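Local coordinates for protein fumarylacetoacetate hydrolase (Burkholderia xenovorans, PDB 5TI1) that probably hydrolyses fumarylacetoacetate to fumarate and acetoacetate, the final step of phenylalanine and tyrosine breakdown, at a magnesium-containing site, at residues Lys347-Thr352 with Gly376-Pro381; Ala321-Leu326 with Arg343-His348; Lys158-Asn163 with Phe386-Glu391. One frame throughout, in Å; residues are numbered along the deposited sequence.

Interaction 1. Residues Lys347-Thr352 with Gly376-Pro381; sequences KHMYWT and GTISGP
M349 and H348, neighbours in sequence, meet G376-P381 in two different ways: one sends a bent thioether into a buried corner, the other lays a flat ring against a proline. In M349, CG stands beside the backbone N and anti to the carbonyl carbon (chi1 -63°), and the chain bends again about its next two bonds. These bends carry the tip closer to the partner segment than the direction of CB would suggest. M349 SD comes to rest 3.8 Å from I378 CG1, and I378 CG2 lies 4.0 Å from M349 SD. The two side chains cross at about a right angle, so the sulfur spans the branch point of I378 and does not run alongside it. From there the last torsion, -101° and far from staggered, swings M349 CE on toward the backbone, 3.4 Å from G376 O.

The segment 376-381 is a loop that follows strand 372-374 in the FAH-family C-terminal domain, and it borders the active site. G376 N is hydrogen-bonded to E228, a ligand of the magnesium ion, while T377, a predicted substrate-binding residue, has its CB directed away from 347-352, and its side chain touches E226 and H160. M349 thus packs on the loop from the side away from the T377 side chain.

Farther along, the H348 ring and P381 also cross at about a right angle. P381 CD sits over one face of the H348 imidazole, 3.8 Å from its centroid and only 21° off the ring normal, a CH-pi contact. Displaced toward the rim, P381 CD is nearest to H348 NE2, at 3.6 Å. The opposite face carries K347 CG, so the ring is layered between an aliphatic chain and the proline. G380 CA approaches the ring obliquely, 3.9 Å from H348 CD2.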
# COMPACT_ATOMS: atom_id res chain seq x y z
N LYS B 347 -12.28 23.20 -4.50
CA LYS B 347 -13.27 23.59 -3.51
C LYS B 347 -14.61 22.88 -3.68
O LYS B 347 -15.43 22.92 -2.76
CB LYS B 347 -13.50 25.10 -3.54
CG LYS B 347 -14.26 25.61 -4.74
CD LYS B 347 -14.22 27.13 -4.78
CE LYS B 347 -14.92 27.68 -6.02
NZ LYS B 347 -15.18 29.14 -5.88
N HIS B 348 -14.85 22.21 -4.82
CA HIS B 348 -16.15 21.58 -5.07
C HIS B 348 -16.31 20.21 -4.43
O HIS B 348 -17.41 19.65 -4.47
CB HIS B 348 -16.38 21.45 -6.57
CG HIS B 348 -16.38 22.76 -7.29
ND1 HIS B 348 -17.15 23.83 -6.88
CD2 HIS B 348 -15.70 23.19 -8.37
CE1 HIS B 348 -16.95 24.85 -7.68
NE2 HIS B 348 -16.07 24.49 -8.60
N MET B 349 -15.25 19.65 -3.85
CA MET B 349 -15.35 18.31 -3.28
C MET B 349 -16.37 18.25 -2.13
O MET B 349 -16.44 19.15 -1.29
CB MET B 349 -13.98 17.85 -2.80
CG MET B 349 -12.96 17.71 -3.93
SD MET B 349 -13.50 16.67 -5.31
CE MET B 349 -12.63 15.14 -4.92
N TYR B 350 -17.17 17.19 -2.13
CA TYR B 350 -18.22 16.99 -1.13
C TYR B 350 -17.65 16.57 0.22
O TYR B 350 -18.20 16.94 1.27
CB TYR B 350 -19.21 15.94 -1.65
CG TYR B 350 -20.51 15.83 -0.90
CD1 TYR B 350 -20.65 14.95 0.17
CD2 TYR B 350 -21.62 16.57 -1.28
CE1 TYR B 350 -21.86 14.83 0.86
CE2 TYR B 350 -22.83 16.46 -0.61
CZ TYR B 350 -22.94 15.59 0.46
OH TYR B 350 -24.14 15.48 1.13
N TRP B 351 -16.58 15.79 0.23
CA TRP B 351 -15.94 15.35 1.47
C TRP B 351 -14.58 16.03 1.58
O TRP B 351 -13.80 16.02 0.63
CB TRP B 351 -15.77 13.83 1.52
CG TRP B 351 -17.06 13.04 1.53
CD1 TRP B 351 -17.63 12.39 0.47
CD2 TRP B 351 -17.93 12.82 2.66
NE1 TRP B 351 -18.80 11.77 0.87
CE2 TRP B 351 -19.00 12.02 2.21
CE3 TRP B 351 -17.89 13.21 4.00
CZ2 TRP B 351 -20.04 11.62 3.05
CZ3 TRP B 351 -18.93 12.80 4.84
CH2 TRP B 351 -19.98 12.01 4.36
N THR B 352 -14.29 16.62 2.74
CA THR B 352 -13.02 17.29 2.92
C THR B 352 -11.91 16.30 3.26
O THR B 352 -12.15 15.13 3.56
CB THR B 352 -13.12 18.33 4.03
OG1 THR B 352 -13.33 17.64 5.27
CG2 THR B 352 -14.26 19.28 3.75
N GLY B 376 -9.78 11.64 -5.02
CA GLY B 376 -10.75 11.25 -6.02
C GLY B 376 -10.85 12.29 -7.12
O GLY B 376 -10.50 13.45 -6.94
N THR B 377 -11.32 11.85 -8.29
CA THR B 377 -11.46 12.72 -9.45
C THR B 377 -12.24 13.98 -9.12
O THR B 377 -13.38 13.91 -8.66
CB THR B 377 -12.16 11.99 -10.60
OG1 THR B 377 -11.44 10.80 -10.93
CG2 THR B 377 -12.22 12.90 -11.84
N ILE B 378 -11.64 15.13 -9.38
CA ILE B 378 -12.24 16.42 -9.06
C ILE B 378 -13.02 16.91 -10.28
O ILE B 378 -12.44 17.24 -11.31
CB ILE B 378 -11.17 17.44 -8.64
CG1 ILE B 378 -10.36 16.88 -7.47
CG2 ILE B 378 -11.82 18.77 -8.29
CD1 ILE B 378 -9.05 17.58 -7.23
N SER B 379 -14.34 16.96 -10.16
CA SER B 379 -15.20 17.42 -11.23
C SER B 379 -16.08 18.55 -10.73
O SER B 379 -16.63 18.49 -9.62
CB SER B 379 -16.06 16.29 -11.79
OG SER B 379 -15.26 15.42 -12.57
N GLY B 380 -16.21 19.59 -11.55
CA GLY B 380 -16.92 20.79 -11.16
C GLY B 380 -18.34 20.84 -11.69
O GLY B 380 -18.90 19.85 -12.16
N PRO B 381 -18.95 22.03 -11.62
CA PRO B 381 -20.35 22.17 -12.02
C PRO B 381 -20.56 22.15 -13.53
O PRO B 381 -21.56 21.62 -14.01
CB PRO B 381 -20.75 23.52 -11.43
CG PRO B 381 -19.71 23.83 -10.38
CD PRO B 381 -18.45 23.23 -10.92

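Interaction 2. Residues Ala321-Leu326 with Arg343-His348; sequences AFDITL and RTNFKH
With CG anti to the backbone N in both D323 (chi1 -177°) and N345 (chi1 -162°), a carboxylate and an amide converge between two chain segments. N345 ND2 donates to D323 OD1 over 2.8 Å, and the planes of the two groups are turned 42° apart. At the other end of the amide, N345 OD1 takes K347 N at 2.7 Å on an in-plane lone pair, closing an Asx turn, and accepts a weak bond from I324 N. Gripped at both ends, the amide has its rotation fixed. All this happens at the end of the antiparallel hairpin of strands 321-331 and 339-345. There L326 and T344 form a hydrogen-bonded pair, joined by L326 N to T344 O and T344 N to L326 O, and T325 faces N345 as a non-hydrogen-bonded pair. One further bond, from F346 N to I324 O (3.0 Å), is made where segment 343-348 passes into a 3-10 turn; there a water bridges F322 N and F346 O. I324 and F346 lie side by side and point the same way, with I324 CD1 3.8 Å from F346 CD2, and M255 of strand 252-263 packs against both.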
# COMPACT_ATOMS: atom_id res chain seq x y z
N ALA B 321 -12.65 23.58 3.14
CA ALA B 321 -12.35 23.47 1.72
C ALA B 321 -11.24 24.46 1.37
O ALA B 321 -10.92 25.37 2.13
CB ALA B 321 -13.59 23.74 0.86
N PHE B 322 -10.65 24.26 0.19
CA PHE B 322 -9.55 25.08 -0.26
C PHE B 322 -9.76 25.48 -1.71
O PHE B 322 -10.15 24.65 -2.54
CB PHE B 322 -8.21 24.38 -0.06
CG PHE B 322 -7.82 24.25 1.39
CD1 PHE B 322 -8.28 23.19 2.16
CD2 PHE B 322 -7.04 25.21 2.00
CE1 PHE B 322 -7.94 23.08 3.50
CE2 PHE B 322 -6.70 25.12 3.35
CZ PHE B 322 -7.16 24.05 4.10
N ASP B 323 -9.52 26.75 -1.99
CA ASP B 323 -9.77 27.37 -3.29
C ASP B 323 -8.52 27.17 -4.15
O ASP B 323 -7.61 27.99 -4.17
CB ASP B 323 -10.12 28.84 -3.10
CG ASP B 323 -10.47 29.55 -4.38
OD1 ASP B 323 -10.43 28.93 -5.47
OD2 ASP B 323 -10.79 30.75 -4.30
N ILE B 324 -8.48 26.04 -4.85
CA ILE B 324 -7.33 25.65 -5.68
C ILE B 324 -7.83 25.53 -7.11
O ILE B 324 -8.61 24.62 -7.43
CB ILE B 324 -6.69 24.33 -5.24
CG1 ILE B 324 -6.45 24.29 -3.73
CG2 ILE B 324 -5.38 24.13 -5.96
CD1 ILE B 324 -5.74 23.00 -3.27
N THR B 325 -7.41 26.46 -7.97
CA THR B 325 -7.73 26.38 -9.38
C THR B 325 -6.92 25.24 -10.01
O THR B 325 -5.71 25.14 -9.79
CB THR B 325 -7.42 27.71 -10.08
OG1 THR B 325 -8.33 28.71 -9.61
CG2 THR B 325 -7.57 27.59 -11.59
N LEU B 326 -7.59 24.37 -10.76
CA LEU B 326 -6.95 23.24 -11.41
C LEU B 326 -7.24 23.25 -12.91
O LEU B 326 -8.35 23.62 -13.34
CB LEU B 326 -7.44 21.92 -10.80
CG LEU B 326 -7.24 21.75 -9.30
CD1 LEU B 326 -8.09 20.59 -8.80
CD2 LEU B 326 -5.79 21.52 -8.94
N ARG B 343 -11.05 22.85 -16.78
CA ARG B 343 -10.68 23.80 -15.74
C ARG B 343 -11.68 23.64 -14.60
O ARG B 343 -12.88 23.75 -14.84
CB ARG B 343 -10.69 25.25 -16.25
CG ARG B 343 -9.79 25.55 -17.45
CD ARG B 343 -10.09 26.95 -18.03
NE ARG B 343 -9.14 27.33 -19.07
CZ ARG B 343 -9.22 26.94 -20.35
NH1 ARG B 343 -10.20 26.14 -20.74
NH2 ARG B 343 -8.30 27.34 -21.23
N THR B 344 -11.20 23.36 -13.39
CA THR B 344 -12.12 23.19 -12.27
C THR B 344 -11.45 23.72 -11.00
O THR B 344 -10.51 24.51 -11.07
CB THR B 344 -12.55 21.71 -12.14
OG1 THR B 344 -13.58 21.60 -11.15
CG2 THR B 344 -11.37 20.84 -11.73
N ASN B 345 -11.96 23.30 -9.84
CA ASN B 345 -11.48 23.79 -8.55
C ASN B 345 -11.65 22.70 -7.51
O ASN B 345 -12.67 22.01 -7.48
CB ASN B 345 -12.23 25.06 -8.11
CG ASN B 345 -11.48 25.83 -7.03
OD1 ASN B 345 -11.31 25.35 -5.91
ND2 ASN B 345 -11.01 27.03 -7.38
N PHE B 346 -10.64 22.56 -6.64
CA PHE B 346 -10.71 21.61 -5.54
C PHE B 346 -11.81 21.95 -4.54
O PHE B 346 -12.29 21.06 -3.82
CB PHE B 346 -9.33 21.57 -4.87
CG PHE B 346 -9.21 20.60 -3.72
CD1 PHE B 346 -9.33 19.23 -3.93
CD2 PHE B 346 -8.92 21.06 -2.45
CE1 PHE B 346 -9.19 18.34 -2.86
CE2 PHE B 346 -8.77 20.17 -1.38
CZ PHE B 346 -8.91 18.81 -1.58
N LYS B 347 -12.28 23.20 -4.50
CA LYS B 347 -13.27 23.59 -3.51
C LYS B 347 -14.61 22.88 -3.68
O LYS B 347 -15.43 22.92 -2.76
CB LYS B 347 -13.50 25.10 -3.54
CG LYS B 347 -14.26 25.61 -4.74
CD LYS B 347 -14.22 27.13 -4.78
CE LYS B 347 -14.92 27.68 -6.02
NZ LYS B 347 -15.18 29.14 -5.88
N HIS B 348 -14.85 22.21 -4.82
CA HIS B 348 -16.15 21.58 -5.07
C HIS B 348 -16.31 20.21 -4.43
O HIS B 348 -17.41 19.65 -4.47
CB HIS B 348 -16.38 21.45 -6.57
CG HIS B 348 -16.38 22.76 -7.29
ND1 HIS B 348 -17.15 23.83 -6.88
CD2 HIS B 348 -15.70 23.19 -8.37
CE1 HIS B 348 -16.95 24.85 -7.68
NE2 HIS B 348 -16.07 24.49 -8.60
O HOH W 1 -11.91 21.69 -0.94

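Interaction 3. Residues Lys158-Asn163 with Phe386-Glu391; sequences KEHATN and FGSLLE
E391 spans the gap between the short helix 389-392 and the helix that begins at K158, and its side chain meets H160 and N163 along most of its length. Its CB lies near the amide of N163. Next, E391 CG stands beside the backbone N and packs on the aliphatic part of the asparagine, 3.8 Å from N163 CB. The chain then runs extended, so that CD and its two oxygens arrive between the imidazole of H160 and the amide of N163.

At the tip the oxygens divide the work. E391 OE2 lies at the edge of the H160 ring, in its plane, and takes H160 ND1 over 2.8 Å in a bent, weak hydrogen bond; the carboxylate itself is turned 78° to the ring. With its anti lone pair E391 OE2 also accepts from S388 OG at 2.7 Å. E391 OE1 takes N163 ND2 over 3.0 Å in an almost straight bond (175°) that approaches from its anti side. The same oxygen is held as well by S379 OG. Four side-chain donors thus address the carboxylate, two on each oxygen, the one from H160 being weak.

H160 is the predicted proton acceptor, and its bond to E391 is consistent with the histidine-glutamate pair of the FAH active site, in which the acid orients the imidazole. A second shell positions the acid in turn. S388 is the N-cap of helix 389-392, and S388 OG accepts from E391 N at 3.1 Å while donating to E391 OE2, which ties the glutamate's backbone and tip to one hydroxyl. N163 has a support of its own: N163 ND2 stands 3.3 Å above the plane of the F386 ring, over its centre. The amide is steeply tilted to that ring (planes 60° apart) and meets the face through its nitrogen.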
# COMPACT_ATOMS: atom_id res chain seq x y z
N LYS B 158 -18.99 14.84 -5.74
CA LYS B 158 -20.38 14.52 -6.03
C LYS B 158 -20.66 14.58 -7.52
O LYS B 158 -21.37 13.72 -8.07
CB LYS B 158 -21.32 15.45 -5.27
CG LYS B 158 -22.77 15.01 -5.33
CD LYS B 158 -23.66 15.82 -4.39
CE LYS B 158 -25.09 15.30 -4.38
NZ LYS B 158 -25.95 15.99 -3.37
N GLU B 159 -20.11 15.59 -8.21
CA GLU B 159 -20.33 15.72 -9.65
C GLU B 159 -19.73 14.54 -10.41
O GLU B 159 -20.30 14.06 -11.39
CB GLU B 159 -19.73 17.04 -10.15
CG GLU B 159 -20.36 18.31 -9.56
CD GLU B 159 -19.78 18.70 -8.20
OE1 GLU B 159 -19.12 17.85 -7.56
OE2 GLU B 159 -19.99 19.86 -7.78
N HIS B 160 -18.56 14.08 -9.98
CA HIS B 160 -17.93 12.93 -10.62
C HIS B 160 -18.75 11.66 -10.38
O HIS B 160 -19.05 10.91 -11.32
CB HIS B 160 -16.51 12.75 -10.10
CG HIS B 160 -15.82 11.55 -10.65
ND1 HIS B 160 -15.31 11.51 -11.93
CD2 HIS B 160 -15.58 10.33 -10.11
CE1 HIS B 160 -14.77 10.33 -12.15
NE2 HIS B 160 -14.92 9.59 -11.07
N ALA B 161 -19.11 11.40 -9.11
CA ALA B 161 -19.94 10.24 -8.81
C ALA B 161 -21.27 10.31 -9.52
O ALA B 161 -21.83 9.28 -9.91
CB ALA B 161 -20.15 10.13 -7.29
N THR B 162 -21.81 11.53 -9.68
CA THR B 162 -23.05 11.70 -10.43
C THR B 162 -22.83 11.40 -11.91
O THR B 162 -23.58 10.62 -12.51
CB THR B 162 -23.59 13.12 -10.24
OG1 THR B 162 -23.86 13.33 -8.85
CG2 THR B 162 -24.86 13.32 -11.04
N ASN B 163 -21.81 12.02 -12.51
CA ASN B 163 -21.54 11.78 -13.93
C ASN B 163 -21.32 10.30 -14.20
O ASN B 163 -22.00 9.70 -15.04
CB ASN B 163 -20.31 12.59 -14.37
CG ASN B 163 -20.60 14.07 -14.48
OD1 ASN B 163 -21.74 14.47 -14.71
ND2 ASN B 163 -19.57 14.89 -14.32
N PHE B 386 -15.02 18.87 -15.79
CA PHE B 386 -14.95 17.50 -15.31
C PHE B 386 -13.51 17.02 -15.29
O PHE B 386 -12.67 17.47 -16.09
CB PHE B 386 -15.80 16.57 -16.19
CG PHE B 386 -17.24 16.98 -16.30
CD1 PHE B 386 -17.83 17.76 -15.32
CD2 PHE B 386 -18.00 16.59 -17.39
CE1 PHE B 386 -19.16 18.15 -15.43
CE2 PHE B 386 -19.33 16.98 -17.50
CZ PHE B 386 -19.91 17.75 -16.52
N GLY B 387 -13.21 16.11 -14.38
CA GLY B 387 -11.86 15.67 -14.14
C GLY B 387 -11.40 14.43 -14.87
O GLY B 387 -10.36 13.88 -14.51
N SER B 388 -12.13 13.98 -15.89
CA SER B 388 -11.71 12.82 -16.65
C SER B 388 -12.25 12.92 -18.07
O SER B 388 -13.31 13.49 -18.30
CB SER B 388 -12.21 11.52 -16.00
OG SER B 388 -13.62 11.42 -16.09
N LEU B 389 -11.51 12.33 -19.02
CA LEU B 389 -12.03 12.23 -20.38
C LEU B 389 -13.31 11.42 -20.42
O LEU B 389 -14.18 11.69 -21.25
CB LEU B 389 -10.99 11.63 -21.33
CG LEU B 389 -9.83 12.50 -21.82
CD1 LEU B 389 -10.35 13.78 -22.44
CD2 LEU B 389 -8.85 12.82 -20.70
N LEU B 390 -13.44 10.42 -19.54
CA LEU B 390 -14.68 9.67 -19.44
C LEU B 390 -15.88 10.61 -19.24
O LEU B 390 -16.91 10.46 -19.90
CB LEU B 390 -14.59 8.66 -18.30
CG LEU B 390 -15.91 7.95 -17.96
CD1 LEU B 390 -16.33 7.01 -19.09
CD2 LEU B 390 -15.83 7.21 -16.61
N GLU B 391 -15.74 11.60 -18.36
CA GLU B 391 -16.82 12.56 -18.19
C GLU B 391 -16.84 13.59 -19.31
O GLU B 391 -17.90 13.88 -19.88
CB GLU B 391 -16.70 13.27 -16.84
CG GLU B 391 -16.69 12.35 -15.63
CD GLU B 391 -16.11 13.03 -14.43
OE1 GLU B 391 -16.88 13.65 -13.67
OE2 GLU B 391 -14.88 12.96 -14.24

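From the N terminus, the first of these segments is 158-163, at the start of helix 158-168, which waits more than two hundred residues for 386-391; interaction 3 closes this long loop. Both other contacts nest inside it. Interaction 2 closes the small hairpin loop between 321-326 and 343-348, and interaction 1 starts on that contact's last residues, K347 and H348, before closing a short loop that returns at 376-381. These two therefore follow one another without crossing. The segment 376-381 ties all three together: I378 packs on L326 and F346 of interaction 2, while S379 OG takes G387 N of interaction 3, connecting the hairpin to the helix bearing H160.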